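Local coordinates for Lmo0305 protein (Listeria monocytogenes, PDB 3PJ0) that is of unknown function but carries covalently bound pyridoxal phosphate and has the fold type I architecture of pyridoxal-phosphate-dependent proteins, in the beta-eliminating lyase family, at residues Thr55-Ala58 with Lys59-Gly62; Phe68-Ser71 with Gly72-Gln76; Ala179-Trp182 with Glu183-Pro186; Val334-Gly337 with Asp338-Glu342. All blocks are in the same frame, centred on the assembly; numbering follows the deposited sequence. Where two conformers were deposited one is given.

Contact 1. Residues Thr55-Ala58 with Lys59-Gly62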
ATOM      1  N   THR A  55      17.267   7.542  -1.064  1.00 11.49           N
ATOM      2  CA  THR A  55      18.576   8.240  -0.820  1.00 11.85           C
ATOM      3  C   THR A  55      18.436   9.762  -0.937  1.00 11.42           C
ATOM      4  O   THR A  55      18.945  10.510  -0.114  1.00 11.22           O
ATOM      5  CB  THR A  55      19.663   7.688  -1.746  1.00 11.82           C
ATOM      6  OG1 THR A  55      19.746   6.277  -1.528  1.00 13.91           O
ATOM      7  CG2 THR A  55      21.048   8.310  -1.430  1.00 15.82           C
ATOM      8  N   LYS A  56      17.685  10.206  -1.935  1.00 12.05           N
ATOM      9  CA  LYS A  56      17.438  11.630  -2.161  1.00 11.82           C
ATOM     10  C   LYS A  56      16.679  12.326  -1.021  1.00 11.83           C
ATOM     11  O   LYS A  56      17.053  13.426  -0.585  1.00 11.17           O
ATOM     12  CB  LYS A  56      16.637  11.788  -3.438  1.00 12.58           C
ATOM     13  CG  LYS A  56      16.195  13.196  -3.754  1.00 12.75           C
ATOM     14  CD  LYS A  56      15.431  13.224  -5.057  1.00 12.96           C
ATOM     15  CE  LYS A  56      14.818  14.552  -5.313  1.00 14.06           C
ATOM     16  NZ  LYS A  56      14.322  14.668  -6.730  1.00 14.36           N
ATOM     17  N   ILE A  57      15.604  11.703  -0.554  1.00 10.74           N
ATOM     18  CA  ILE A  57      14.809  12.301   0.514  1.00 11.00           C
ATOM     19  C   ILE A  57      15.574  12.176   1.830  1.00 10.92           C
ATOM     20  O   ILE A  57      15.566  13.098   2.642  1.00 11.32           O
ATOM     21  CB  ILE A  57      13.399  11.671   0.604  1.00 10.57           C
ATOM     22  CG1 ILE A  57      12.686  11.804  -0.766  1.00 11.57           C
ATOM     23  CG2 ILE A  57      12.596  12.336   1.728  1.00  9.98           C
ATOM     24  CD1 ILE A  57      12.483  13.237  -1.242  1.00 12.74           C
ATOM     25  N   ALA A  58      16.295  11.076   2.026  1.00 11.24           N
ATOM     26  CA  ALA A  58      17.105  10.959   3.234  1.00 11.82           C
ATOM     27  C   ALA A  58      18.107  12.123   3.299  1.00 12.69           C
ATOM     28  O   ALA A  58      18.260  12.726   4.345  1.00 12.93           O
ATOM     29  CB  ALA A  58      17.827   9.589   3.329  1.00 11.08           C
ATOM     30  N   LYS A  59      18.759  12.447   2.183  1.00 13.18           N
ATOM     31  CA  LYS A  59      19.720  13.562   2.152  1.00 14.26           C
ATOM     32  C   LYS A  59      19.042  14.929   2.441  1.00 13.56           C
ATOM     33  O   LYS A  59      19.564  15.753   3.203  1.00 12.26           O
ATOM     34  CB  LYS A  59      20.457  13.583   0.817  1.00 14.82           C
ATOM     35  CG  LYS A  59      21.500  14.668   0.683  1.00 18.72           C
ATOM     36  CD  LYS A  59      22.260  14.493  -0.603  1.00 21.24           C
ATOM     37  CE  LYS A  59      23.413  15.459  -0.725  1.00 25.28           C
ATOM     38  NZ  LYS A  59      24.090  15.289  -2.045  1.00 29.52           N
ATOM     39  N   ILE A  60      17.864  15.145   1.852  1.00 12.99           N
ATOM     40  CA  ILE A  60      17.081  16.375   2.095  1.00 12.68           C
ATOM     41  C   ILE A  60      16.651  16.524   3.576  1.00 11.74           C
ATOM     42  O   ILE A  60      16.640  17.615   4.124  1.00 10.77           O
ATOM     43  CB  ILE A  60      15.841  16.415   1.177  1.00 12.48           C
ATOM     44  CG1 ILE A  60      16.264  16.787  -0.254  1.00 15.11           C
ATOM     45  CG2 ILE A  60      14.837  17.426   1.672  1.00 14.75           C
ATOM     46  CD1 ILE A  60      15.222  16.432  -1.312  1.00 14.50           C
ATOM     47  N   LEU A  61      16.364  15.406   4.221  1.00 11.32           N
ATOM     48  CA  LEU A  61      15.998  15.409   5.628  1.00 11.20           C
ATOM     49  C   LEU A  61      17.175  15.280   6.586  1.00 11.25           C
ATOM     50  O   LEU A  61      16.993  15.360   7.816  1.00 10.12           O
ATOM     51  CB  LEU A  61      14.999  14.302   5.901  1.00 10.68           C
ATOM     52  CG  LEU A  61      13.718  14.301   5.041  1.00 10.97           C
ATOM     53  CD1 LEU A  61      12.871  13.089   5.393  1.00 11.77           C
ATOM     54  CD2 LEU A  61      12.974  15.629   5.260  1.00 10.98           C
ATOM     55  N   GLY A  62      18.385  15.136   6.043  1.00 11.33           N
ATOM     56  CA  GLY A  62      19.602  15.022   6.871  1.00 12.25           C
ATOM     57  C   GLY A  62      19.684  13.761   7.723  1.00 12.03           C
ATOM     58  O   GLY A  62      20.261  13.771   8.807  1.00 12.96           O
TER
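Ile57 and Leu61 touch one turn apart near the C-terminal end of helix 48-61, which finishes in a Schellman motif at Gly62. Their side chains lie alongside each other and point the same way. Ile57 CG2 meets Leu61 CD1 at 3.8 Å. It can do so because CG2 is the branch opposite the backbone N of Ile57, while CG1 sits next to that N (chi1 -56°). Leu61 CG also rests on the backbone, 3.3 Å from Ile57 O. This face of the helix packs on strands 201-205 and 216-220 of the large mixed sheet. Lys56 and Ile60 also lie side by side, with Lys56 CG 4.2 Å from Ile60 CD1. The extended Lys56 chain carries NZ on to salt bridges with Asp250 and Glu254 of helix 243-256. Regular helical bonds run beneath these pairs. Lys59 N donates to Thr55 O and Ile60 N to Lys56 O. Leu61 N reaches Ile57 O at 2.9 Å, nearly in line with the carbonyl bond. Gly62 then takes a positive phi of 66°, a value that suits glycine. The chain leaves the helix there, with Gly62 N donating to Lys59 O at 3.1 Å.

Contact 2. Residues Phe68-Ser71 with Gly72-Gln76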
ATOM      1  N   PHE A  68      10.680   4.070   1.670  1.00 10.82           N
ATOM      2  CA  PHE A  68       9.445   4.504   1.060  1.00 10.25           C
ATOM      3  C   PHE A  68       8.290   3.581   1.469  1.00 11.20           C
ATOM      4  O   PHE A  68       8.335   2.354   1.247  1.00 10.75           O
ATOM      5  CB  PHE A  68       9.571   4.595  -0.471  1.00 11.10           C
ATOM      6  CG  PHE A  68       8.363   5.213  -1.122  1.00 11.49           C
ATOM      7  CD1 PHE A  68       8.289   6.577  -1.284  1.00 13.83           C
ATOM      8  CD2 PHE A  68       7.286   4.425  -1.534  1.00 11.47           C
ATOM      9  CE1 PHE A  68       7.174   7.172  -1.876  1.00 11.43           C
ATOM     10  CE2 PHE A  68       6.162   4.999  -2.105  1.00 12.27           C
ATOM     11  CZ  PHE A  68       6.095   6.385  -2.271  1.00 10.58           C
ATOM     12  N   PHE A  69       7.242   4.186   2.032  1.00 10.77           N
ATOM     13  CA  PHE A  69       6.045   3.485   2.494  1.00 10.29           C
ATOM     14  C   PHE A  69       4.772   3.834   1.717  1.00 10.13           C
ATOM     15  O   PHE A  69       4.608   4.963   1.311  1.00 10.69           O
ATOM     16  CB  PHE A  69       5.771   3.871   3.954  1.00 10.49           C
ATOM     17  CG  PHE A  69       6.477   3.003   4.987  1.00 10.95           C
ATOM     18  CD1 PHE A  69       5.920   1.791   5.388  1.00  9.45           C
ATOM     19  CD2 PHE A  69       7.671   3.415   5.581  1.00 10.13           C
ATOM     20  CE1 PHE A  69       6.556   0.998   6.345  1.00 11.00           C
ATOM     21  CE2 PHE A  69       8.296   2.616   6.599  1.00 11.25           C
ATOM     22  CZ  PHE A  69       7.744   1.416   6.947  1.00 10.71           C
ATOM     23  N   PRO A  70       3.863   2.863   1.530  0.67 10.21           N
ATOM     24  CA  PRO A  70       2.616   3.228   0.857  0.67  9.86           C
ATOM     25  C   PRO A  70       1.818   4.290   1.623  0.67  9.71           C
ATOM     26  O   PRO A  70       1.073   5.056   1.014  0.67  9.95           O
ATOM     27  CB  PRO A  70       1.843   1.908   0.798  0.67 10.39           C
ATOM     28  CG  PRO A  70       2.511   0.992   1.799  0.67  9.90           C
ATOM     29  CD  PRO A  70       3.919   1.418   1.856  0.67 10.16           C
ATOM     30  N   SER A  71       1.951   4.321   2.946  1.00  9.35           N
ATOM     31  CA  SER A  71       1.223   5.278   3.763  1.00  9.58           C
ATOM     32  C   SER A  71       1.941   5.677   5.039  1.00 10.13           C
ATOM     33  O   SER A  71       2.779   4.927   5.586  1.00  9.51           O
ATOM     34  CB  SER A  71      -0.131   4.667   4.166  1.00  9.95           C
ATOM     35  OG  SER A  71       0.054   3.656   5.122  1.00 10.79           O
ATOM     36  N   GLY A  72       1.594   6.876   5.502  1.00  8.99           N
ATOM     37  CA  GLY A  72       2.032   7.377   6.781  1.00  9.52           C
ATOM     38  C   GLY A  72       1.380   6.614   7.924  1.00  9.47           C
ATOM     39  O   GLY A  72       1.988   6.486   8.974  1.00  9.52           O
ATOM     40  N   THR A  73       0.135   6.157   7.741  1.00  9.92           N
ATOM     41  CA  THR A  73      -0.547   5.365   8.760  1.00 10.02           C
ATOM     42  C   THR A  73       0.312   4.142   9.127  1.00  9.18           C
ATOM     43  O   THR A  73       0.586   3.892  10.291  1.00  9.78           O
ATOM     44  CB  THR A  73      -1.952   4.972   8.314  1.00 11.20           C
ATOM     45  OG1 THR A  73      -2.739   6.166   8.158  1.00 10.52           O
ATOM     46  CG2 THR A  73      -2.642   4.033   9.361  1.00 10.52           C
HETATM   47  N   MSE A  74       0.747   3.386   8.135  1.00  8.81           N
HETATM   48  CA  MSE A  74       1.658   2.262   8.365  1.00  9.67           C
HETATM   49  C   MSE A  74       2.995   2.720   8.976  1.00  9.00           C
HETATM   50  O   MSE A  74       3.491   2.175   9.980  1.00  9.09           O
HETATM   51  CB  MSE A  74       1.986   1.605   7.002  1.00  9.23           C
HETATM   52  CG  MSE A  74       2.757   0.353   7.129  1.00 11.42           C
HETATM   53 SE   MSE A  74       2.972  -0.496   5.423  0.75  9.37          SE
HETATM   54  CE  MSE A  74       1.091  -0.896   5.029  1.00  8.25           C
ATOM     55  N   ALA A  75       3.590   3.735   8.364  1.00  8.99           N
ATOM     56  CA  ALA A  75       4.958   4.148   8.727  1.00  9.27           C
ATOM     57  C   ALA A  75       5.126   4.623  10.163  1.00  9.29           C
ATOM     58  O   ALA A  75       6.115   4.259  10.819  1.00  9.69           O
ATOM     59  CB  ALA A  75       5.461   5.195   7.761  1.00  8.86           C
ATOM     60  N   GLN A  76       4.150   5.383  10.669  1.00  9.24           N
ATOM     61  CA  GLN A  76       4.249   5.984  12.018  1.00  9.10           C
ATOM     62  C   GLN A  76       3.957   4.997  13.151  1.00  9.38           C
ATOM     63  O   GLN A  76       4.638   5.039  14.164  1.00  8.98           O
ATOM     64  CB  GLN A  76       3.421   7.242  12.121  1.00  8.37           C
ATOM     65  CG  GLN A  76       3.933   8.332  11.222  1.00  7.73           C
ATOM     66  CD  GLN A  76       3.501   9.697  11.696  1.00  9.10           C
ATOM     67  OE1 GLN A  76       4.334  10.514  12.111  1.00  9.65           O
ATOM     68  NE2 GLN A  76       2.189   9.941  11.695  1.00  8.67           N
TER
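A capping contact joins the end of strand 65-69 to the first turn of helix 72-87, in the buried cofactor region of a fold type I protein. Ser71 holds the N-cap position. In the conformer described, one of two deposited, its OG accepts from Met74 N at 3.1 Å, with an N-H...O angle of 168°. The torsion behind this places OG between the backbone N and the carbonyl carbon (chi1 72°). The same OG is hydrogen-bonded to Gly236 O of the second subunit, so the cap also ties the helix start to the dimer partner. Ser71 O accepts from Ala75 N at 3.1 Å as the first turn closes.

Phe69 packs against this turn with its ring. Ala75 CB lies over one face in a CH-pi contact, 3.9 Å from the ring centroid and offset toward the rim. Met74, modelled as selenomethionine, comes to the ring edge instead. Its SE lies in the ring plane, 3.7 Å from Phe69 CD1, a Met-aromatic contact. In the conformer given, Pro70 CG lies 3.9 Å from the same SE. One aromatic ring is thus met on a face and at an edge by consecutive helix residues.

At the helix start, Gly72 N and Thr73 OG1 bind phosphate oxygens of the cofactor-modified residue 208. Behind them, Phe69 is paired by backbone hydrogen bonds with Ala216 of strand 216-220. Thr73 packs on helix 99-102, and Phe68 on helix 243-256.

Contact 3. Residues Ala179-Trp182 with Glu183-Pro186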
ATOM      1  N   ALA A 179       3.866  15.149   8.050  1.00  7.56           N
ATOM      2  CA  ALA A 179       2.940  15.065   6.939  1.00  8.49           C
ATOM      3  C   ALA A 179       2.927  16.386   6.147  1.00  9.18           C
ATOM      4  O   ALA A 179       2.786  16.388   4.906  1.00  9.60           O
ATOM      5  CB  ALA A 179       1.528  14.758   7.454  1.00  7.92           C
ATOM      6  N   ARG A 180       3.047  17.500   6.875  1.00  8.90           N
ATOM      7  CA  ARG A 180       3.061  18.855   6.283  1.00  9.53           C
ATOM      8  C   ARG A 180       4.363  19.589   6.581  1.00  9.52           C
ATOM      9  O   ARG A 180       4.394  20.807   6.771  1.00  9.64           O
ATOM     10  CB  ARG A 180       1.861  19.659   6.789  1.00  9.29           C
ATOM     11  CG  ARG A 180       0.504  19.123   6.288  1.00 10.80           C
ATOM     12  CD  ARG A 180      -0.715  19.755   6.977  1.00 10.13           C
ATOM     13  NE  ARG A 180      -1.931  19.146   6.420  1.00 12.25           N
ATOM     14  CZ  ARG A 180      -2.421  17.960   6.778  1.00 10.86           C
ATOM     15  NH1 ARG A 180      -1.856  17.232   7.744  1.00 10.98           N
ATOM     16  NH2 ARG A 180      -3.505  17.495   6.181  1.00 12.63           N
ATOM     17  N   LEU A 181       5.466  18.841   6.640  1.00  9.61           N
ATOM     18  CA  LEU A 181       6.763  19.485   6.896  1.00  9.24           C
ATOM     19  C   LEU A 181       7.182  20.533   5.861  1.00  8.94           C
ATOM     20  O   LEU A 181       7.703  21.597   6.215  1.00 10.20           O
ATOM     21  CB  LEU A 181       7.879  18.439   6.955  1.00  8.27           C
ATOM     22  CG  LEU A 181       9.303  18.983   7.151  1.00  8.92           C
ATOM     23  CD1 LEU A 181       9.465  19.723   8.522  1.00  9.35           C
ATOM     24  CD2 LEU A 181      10.278  17.805   7.019  1.00  9.41           C
ATOM     25  N   TRP A 182       7.007  20.218   4.594  1.00  8.30           N
ATOM     26  CA  TRP A 182       7.473  21.074   3.516  1.00  9.16           C
ATOM     27  C   TRP A 182       6.842  22.471   3.615  1.00  9.40           C
ATOM     28  O   TRP A 182       7.479  23.482   3.353  1.00  9.77           O
ATOM     29  CB  TRP A 182       7.141  20.465   2.156  1.00  9.60           C
ATOM     30  CG  TRP A 182       7.434  18.958   2.044  1.00  9.33           C
ATOM     31  CD1 TRP A 182       6.502  17.979   1.867  1.00 12.66           C
ATOM     32  CD2 TRP A 182       8.700  18.287   2.106  1.00  9.67           C
ATOM     33  NE1 TRP A 182       7.099  16.748   1.785  1.00 12.56           N
ATOM     34  CE2 TRP A 182       8.445  16.899   1.949  1.00 11.68           C
ATOM     35  CE3 TRP A 182      10.020  18.709   2.288  1.00  9.12           C
ATOM     36  CZ2 TRP A 182       9.468  15.930   1.979  1.00 11.62           C
ATOM     37  CZ3 TRP A 182      11.027  17.753   2.306  1.00 12.30           C
ATOM     38  CH2 TRP A 182      10.739  16.377   2.137  1.00 11.11           C
ATOM     39  N   GLU A 183       5.587  22.488   4.040  1.00  9.36           N
ATOM     40  CA  GLU A 183       4.815  23.710   4.151  1.00  9.79           C
ATOM     41  C   GLU A 183       5.249  24.675   5.256  1.00 10.28           C
ATOM     42  O   GLU A 183       4.840  25.847   5.221  1.00  9.60           O
ATOM     43  CB  GLU A 183       3.337  23.359   4.396  1.00  9.65           C
ATOM     44  CG  GLU A 183       2.641  22.601   3.296  1.00 11.47           C
ATOM     45  CD  GLU A 183       2.686  21.085   3.395  1.00 12.00           C
ATOM     46  OE1 GLU A 183       3.775  20.514   3.546  1.00 10.52           O
ATOM     47  OE2 GLU A 183       1.603  20.466   3.241  1.00 11.07           O
ATOM     48  N   ILE A 184       6.018  24.200   6.245  1.00 10.43           N
ATOM     49  CA  ILE A 184       6.426  25.049   7.383  1.00 11.28           C
ATOM     50  C   ILE A 184       7.841  25.664   7.307  1.00 11.09           C
ATOM     51  O   ILE A 184       8.175  26.550   8.087  1.00 11.34           O
ATOM     52  CB  ILE A 184       6.256  24.301   8.743  1.00 11.87           C
ATOM     53  CG1 ILE A 184       7.312  23.196   8.954  1.00 13.00           C
ATOM     54  CG2 ILE A 184       4.853  23.737   8.872  1.00 12.72           C
ATOM     55  CD1 ILE A 184       7.216  22.487  10.270  1.00 12.10           C
ATOM     56  N   THR A 185       8.662  25.247   6.358  1.00 11.57           N
ATOM     57  CA  THR A 185      10.023  25.808   6.281  1.00 12.05           C
ATOM     58  C   THR A 185      10.016  27.324   6.025  1.00 13.06           C
ATOM     59  O   THR A 185      10.823  28.039   6.597  1.00 13.83           O
ATOM     60  CB  THR A 185      10.936  25.041   5.307  1.00 12.32           C
ATOM     61  OG1 THR A 185      10.497  25.216   3.962  1.00 13.58           O
ATOM     62  CG2 THR A 185      10.953  23.560   5.648  1.00 10.37           C
ATOM     63  N   PRO A 186       9.058  27.839   5.217  1.00 13.41           N
ATOM     64  CA  PRO A 186       9.074  29.325   5.037  1.00 13.00           C
ATOM     65  C   PRO A 186       8.878  30.139   6.337  1.00 12.68           C
ATOM     66  O   PRO A 186       9.638  31.094   6.600  1.00 12.82           O
ATOM     67  CB  PRO A 186       7.926  29.577   4.049  1.00 13.66           C
ATOM     68  CG  PRO A 186       7.764  28.259   3.316  1.00 14.19           C
ATOM     69  CD  PRO A 186       8.073  27.182   4.338  1.00 12.91           C
TER
HETATM   70  O   HOH W   1       3.439  17.925   2.858  1.00 17.63           O
HETATM   71  O   HOH W   2      10.078  23.437   2.202  1.00 20.64           O
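Leu181 O accepts from Ile184 N at 3.1 Å in a tight turn, the donor standing above the carbonyl plane rather than on a lone pair. Glu183 folds back over the segment before it. A bend at its chi2 (91°) brings the carboxylate against Arg180, with OE1 3.2 Å from Arg180 C and OE2 3.5 Å from Arg180 CG. The charged groups do not meet: Arg180 NE is 4.9 Å from Glu183 OE2. Water 1 bridges the carboxylate to the backbone, giving one hydrogen bond to Glu183 OE1 at 2.7 Å and another to Ala179 O at 2.6 Å. On another flank, Leu181 and Ile184 cross at about a right angle, their CD1 atoms 4.0 Å apart. Water 2 joins the turn to helix 185-188. It donates to Trp182 O at 2.8 Å and is hydrogen-bonded to Thr185 OG1. The Trp182 indole is fixed from outside, by a bond from NE1 to Ser205 O and an edge-to-face contact with Phe253. Arg180 leads away from the turn, and its NH1 binds O3 of the modified residue 208. Residues 179-182 form the loop that follows strand 173-178, and through Arg180 it lines the pyridoxal phosphate site of this fold type I protein.

Contact 4. Residues Val334-Gly337 with Asp338-Glu342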
ATOM      1  N   VAL A 334      -8.872  25.583   4.947  1.00 12.15           N
ATOM      2  CA  VAL A 334      -8.302  25.944   3.658  1.00 12.82           C
ATOM      3  C   VAL A 334      -6.828  25.548   3.626  1.00 12.17           C
ATOM      4  O   VAL A 334      -6.098  25.841   4.593  1.00 12.64           O
ATOM      5  CB  VAL A 334      -8.284  27.478   3.415  0.57 13.54           C
ATOM      6  CG1 VAL A 334      -7.790  27.768   1.973  0.57 13.99           C
ATOM      7  CG2 VAL A 334      -9.636  28.106   3.681  0.57 13.99           C
ATOM      8  N   SER A 335      -6.417  24.807   2.592  1.00 11.25           N
ATOM      9  CA  SER A 335      -5.002  24.506   2.361  0.75 10.78           C
ATOM     10  C   SER A 335      -4.665  25.047   0.979  1.00 11.14           C
ATOM     11  O   SER A 335      -5.147  24.530  -0.015  1.00 12.53           O
ATOM     12  CB  SER A 335      -4.672  23.009   2.457  0.75 10.38           C
ATOM     13  OG  SER A 335      -4.995  22.493   3.738  0.75  8.09           O
ATOM     14  N   VAL A 336      -3.840  26.087   0.919  1.00 10.95           N
ATOM     15  CA  VAL A 336      -3.482  26.728  -0.352  1.00 11.65           C
ATOM     16  C   VAL A 336      -2.519  25.861  -1.156  1.00 12.02           C
ATOM     17  O   VAL A 336      -1.583  25.253  -0.610  1.00 13.07           O
ATOM     18  CB  VAL A 336      -2.912  28.147  -0.155  1.00 12.18           C
ATOM     19  CG1 VAL A 336      -2.458  28.769  -1.499  1.00  9.94           C
ATOM     20  CG2 VAL A 336      -3.953  29.056   0.462  1.00 13.24           C
ATOM     21  N   GLY A 337      -2.767  25.800  -2.453  1.00 11.68           N
ATOM     22  CA  GLY A 337      -1.974  25.027  -3.393  1.00 12.09           C
ATOM     23  C   GLY A 337      -1.994  25.725  -4.735  1.00 11.90           C
ATOM     24  O   GLY A 337      -2.142  26.961  -4.797  1.00 12.18           O
ATOM     25  N   ASP A 338      -1.891  24.957  -5.819  1.00 12.82           N
ATOM     26  CA  ASP A 338      -1.822  25.570  -7.173  1.00 13.34           C
ATOM     27  C   ASP A 338      -3.142  26.189  -7.651  1.00 13.30           C
ATOM     28  O   ASP A 338      -3.140  27.089  -8.494  1.00 13.47           O
ATOM     29  CB  ASP A 338      -1.366  24.564  -8.251  1.00 13.67           C
ATOM     30  CG  ASP A 338       0.110  24.202  -8.192  1.00 15.45           C
ATOM     31  OD1 ASP A 338       0.917  24.810  -7.458  1.00 19.84           O
ATOM     32  OD2 ASP A 338       0.463  23.251  -8.905  1.00 18.80           O
ATOM     33  N   ALA A 339      -4.275  25.710  -7.141  1.00 12.36           N
ATOM     34  CA  ALA A 339      -5.576  26.242  -7.578  1.00 11.95           C
ATOM     35  C   ALA A 339      -5.730  27.739  -7.272  1.00 11.70           C
ATOM     36  O   ALA A 339      -6.256  28.497  -8.087  1.00 12.57           O
ATOM     37  CB  ALA A 339      -6.733  25.447  -6.928  1.00 10.92           C
ATOM     38  N   PHE A 340      -5.230  28.175  -6.126  1.00 11.44           N
ATOM     39  CA  PHE A 340      -5.396  29.590  -5.735  1.00 13.15           C
ATOM     40  C   PHE A 340      -4.896  30.586  -6.797  1.00 13.96           C
ATOM     41  O   PHE A 340      -5.585  31.555  -7.111  1.00 14.42           O
ATOM     42  CB  PHE A 340      -4.765  29.888  -4.368  1.00 12.01           C
ATOM     43  CG  PHE A 340      -4.949  31.318  -3.933  1.00 15.51           C
ATOM     44  CD1 PHE A 340      -6.166  31.749  -3.430  1.00 16.95           C
ATOM     45  CD2 PHE A 340      -3.922  32.241  -4.072  1.00 21.29           C
ATOM     46  CE1 PHE A 340      -6.361  33.091  -3.070  1.00 21.08           C
ATOM     47  CE2 PHE A 340      -4.111  33.602  -3.711  1.00 21.82           C
ATOM     48  CZ  PHE A 340      -5.320  34.014  -3.203  1.00 21.92           C
ATOM     49  N   ALA A 341      -3.738  30.294  -7.386  1.00 15.30           N
ATOM     50  CA  ALA A 341      -3.133  31.198  -8.358  1.00 17.27           C
ATOM     51  C   ALA A 341      -3.892  31.258  -9.681  1.00 18.68           C
ATOM     52  O   ALA A 341      -3.644  32.170 -10.471  1.00 18.70           O
ATOM     53  CB  ALA A 341      -1.665  30.844  -8.595  1.00 17.86           C
ATOM     54  N   GLU A 342      -4.798  30.313  -9.928  1.00 18.79           N
ATOM     55  CA  GLU A 342      -5.593  30.314 -11.144  1.00 20.22           C
ATOM     56  C   GLU A 342      -6.865  31.153 -11.029  1.00 20.87           C
ATOM     57  O   GLU A 342      -7.572  31.352 -12.030  1.00 21.04           O
ATOM     58  CB  GLU A 342      -5.978  28.876 -11.561  1.00 20.77           C
ATOM     59  CG  GLU A 342      -4.824  27.941 -11.831  1.00 23.43           C
ATOM     60  CD  GLU A 342      -3.857  28.447 -12.905  1.00 27.84           C
ATOM     61  OE1 GLU A 342      -4.301  28.870 -13.992  1.00 29.85           O
ATOM     62  OE2 GLU A 342      -2.634  28.402 -12.653  1.00 31.88           O
TER
HETATM   63  O   HOH W   3      -5.236  26.444  -3.801  1.00  9.58           O
HETATM   64  O   HOH W   4      -1.332  29.049  -5.993  1.00 22.92           O
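Val336 and Phe340 make the tight part of this turn. Val336 CG1 meets Phe340 CB at 3.8 Å, and the two side chains cross at a slant. CG1 is the branch opposite the backbone N of Val336 (chi1 176°). The Phe340 ring swings on past it, and both residues pack on Ala266 of helix 260-275. The turn leads out of strand 329-335, an inner strand of the four-stranded antiparallel sheet, and heads for helix 345-358. This sheet is consistent with the small C-terminal domain of the fold type I architecture. The backbone side is looser and is bridged by water. Gly337 N and Phe340 N both donate to water 3, each at 2.9 Å. Water 4 donates to Gly337 O and takes a weak bond from Ala341 N. The waters thus bridge Gly337 to Phe340 and Ala341. Residues 338-342 have helical torsions but lack the regular helical bonds. Glu342 N does reach Ala339 O at 3.0 Å, and Ala341 and Glu342 are exposed there. Asp338 turns its carboxylate the other way. OD2 makes a salt bridge to Arg256, while OD1 pairs with Lys259 and is hydrogen-bonded to Tyr263 OH.

Contacts 2 and 3 share the cofactor site. Contact 2 binds the phosphate of the modified residue 208, and contact 3 binds its O3 through Arg180. Their centres are 18 Å apart and their nearest atoms about 6 Å. They do not touch, but both bind the modified residue 208. Contact 1 touches contact 3: Leu61 CD2 packs on Leu181 CD2 at 3.9 Å, and Ile60 CG2 on Trp182 CZ3 at 3.9 Å. Contact 4 is about 26 Å from contact 2 between centres, but 16 Å from contact 3, with nearest atoms about 5 Å apart and no touch. Asn290 approaches both contacts 3 and 4, bonding Val336 and touching Glu183.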